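Local coordinates for protein EF0056 (Enterococcus faecalis, PDB 6ORI) that is a biofilm-associated enterococcal surface protein whose N-terminal region, with immunoglobulin-like domains, is of unknown function, at residues A[86-91]-A[137-142]. Residues are numbered along the deposited sequence; the frame is centred on the assembly and turned at random.
Sequences QVDPKK and APNGVI
The carboxylate of D88 and the amide of N139 are hydrogen-bonded where strand 82-87 runs out beside strand 135-144. The CB of D88 lies 3.3 Å from P138 O and 4.0 Å from P138 CG, beside the proline ring. Beyond it, CG stands anti to the carbonyl carbon (chi1 -70°), which carries the carboxylate up to the N139 amide. There OD2 accepts an N-H from ND2 of N139 at 3.0 Å, on its anti side and out of the carboxylate plane, although the bond stays close to the amide plane; the two flat groups are 79° apart. OD1 turns to a salt bridge with R97, whose NH1 also reaches N139 O.

Within the antiparallel sheet of the first half of the chain, consistent with an immunoglobulin-like domain, Q86 and V141 form a hydrogen-bonded pair: V141 N donates to Q86 O at 2.9 Å and Q86 N returns a bond to V141 O. The register then slips in a bulge-like irregularity: D88 N bonds to P138 O (2.9 Å) rather than to N139, which lies in the left-handed helical region (phi 66°, psi positive). On the other face from the D88 carboxylate, buried V87 places CG2 anti to its own N, 3.3 Å from P138 O and 3.9 Å from A137 CB, while F53 and F100 also pack against this valine.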
# COMPACT_ATOMS: atom_id res chain seq x y z
N GLN A 86 -3.29 -17.23 11.07
CA GLN A 86 -4.01 -16.77 12.25
C GLN A 86 -3.52 -15.40 12.66
O GLN A 86 -2.44 -14.96 12.25
CB GLN A 86 -3.82 -17.72 13.44
CG GLN A 86 -4.35 -19.12 13.24
CD GLN A 86 -4.22 -19.94 14.50
OE1 GLN A 86 -3.60 -19.50 15.46
NE2 GLN A 86 -4.83 -21.12 14.52
N VAL A 87 -4.33 -14.70 13.45
CA VAL A 87 -3.98 -13.37 13.96
C VAL A 87 -4.83 -13.11 15.20
O VAL A 87 -5.92 -13.66 15.31
CB VAL A 87 -4.22 -12.28 12.88
CG1 VAL A 87 -5.70 -12.10 12.59
CG2 VAL A 87 -3.61 -10.97 13.29
N ASP A 88 -4.34 -12.28 16.11
CA ASP A 88 -5.12 -11.91 17.27
C ASP A 88 -6.01 -10.72 16.91
O ASP A 88 -5.60 -9.87 16.13
CB ASP A 88 -4.23 -11.52 18.44
CG ASP A 88 -3.49 -12.68 19.05
OD1 ASP A 88 -3.86 -13.85 18.81
OD2 ASP A 88 -2.53 -12.40 19.82
N PRO A 89 -7.19 -10.61 17.51
CA PRO A 89 -8.00 -9.41 17.36
C PRO A 89 -7.39 -8.26 18.12
O PRO A 89 -6.51 -8.44 18.95
CB PRO A 89 -9.34 -9.81 17.97
CG PRO A 89 -9.00 -10.86 18.95
CD PRO A 89 -7.85 -11.61 18.36
N LYS A 90 -7.86 -7.06 17.83
CA LYS A 90 -7.46 -5.90 18.60
C LYS A 90 -7.71 -6.16 20.08
O LYS A 90 -8.77 -6.67 20.45
CB LYS A 90 -8.25 -4.69 18.13
CG LYS A 90 -7.75 -3.35 18.69
CD LYS A 90 -8.77 -2.74 19.63
CE LYS A 90 -8.21 -1.51 20.29
NZ LYS A 90 -8.97 -1.18 21.50
N LYS A 91 -6.72 -5.81 20.90
CA LYS A 91 -6.77 -6.07 22.34
C LYS A 91 -7.98 -5.43 23.02
O LYS A 91 -8.42 -4.34 22.64
CB LYS A 91 -5.48 -5.55 22.99
N ALA A 137 -4.40 -5.52 14.78
CA ALA A 137 -4.61 -6.95 15.03
C ALA A 137 -3.21 -7.54 15.05
O ALA A 137 -2.60 -7.66 13.99
CB ALA A 137 -5.45 -7.57 13.92
N PRO A 138 -2.68 -7.84 16.25
CA PRO A 138 -1.28 -8.25 16.38
C PRO A 138 -1.04 -9.76 16.22
O PRO A 138 -1.99 -10.55 16.17
CB PRO A 138 -0.97 -7.81 17.81
CG PRO A 138 -2.22 -8.08 18.54
CD PRO A 138 -3.31 -7.70 17.57
N ASN A 139 0.23 -10.15 16.13
CA ASN A 139 0.64 -11.55 16.28
C ASN A 139 0.11 -12.41 15.15
O ASN A 139 -0.25 -13.57 15.33
CB ASN A 139 0.26 -12.11 17.65
CG ASN A 139 0.87 -11.33 18.76
OD1 ASN A 139 2.05 -10.99 18.71
ND2 ASN A 139 0.07 -10.99 19.75
N GLY A 140 0.04 -11.84 13.97
CA GLY A 140 -0.32 -12.61 12.79
C GLY A 140 0.80 -13.55 12.41
O GLY A 140 1.97 -13.19 12.49
N VAL A 141 0.44 -14.75 11.99
CA VAL A 141 1.41 -15.75 11.55
C VAL A 141 0.83 -16.48 10.35
O VAL A 141 -0.27 -17.04 10.42
CB VAL A 141 1.78 -16.78 12.65
CG1 VAL A 141 2.79 -17.77 12.11
CG2 VAL A 141 2.34 -16.11 13.88
N ILE A 142 1.56 -16.45 9.24
CA ILE A 142 1.33 -17.37 8.13
C ILE A 142 2.25 -18.55 8.32
O ILE A 142 3.46 -18.40 8.39
CB ILE A 142 1.64 -16.73 6.77
CG1 ILE A 142 0.84 -15.43 6.54
CG2 ILE A 142 1.35 -17.74 5.64
CD1 ILE A 142 1.35 -14.60 5.35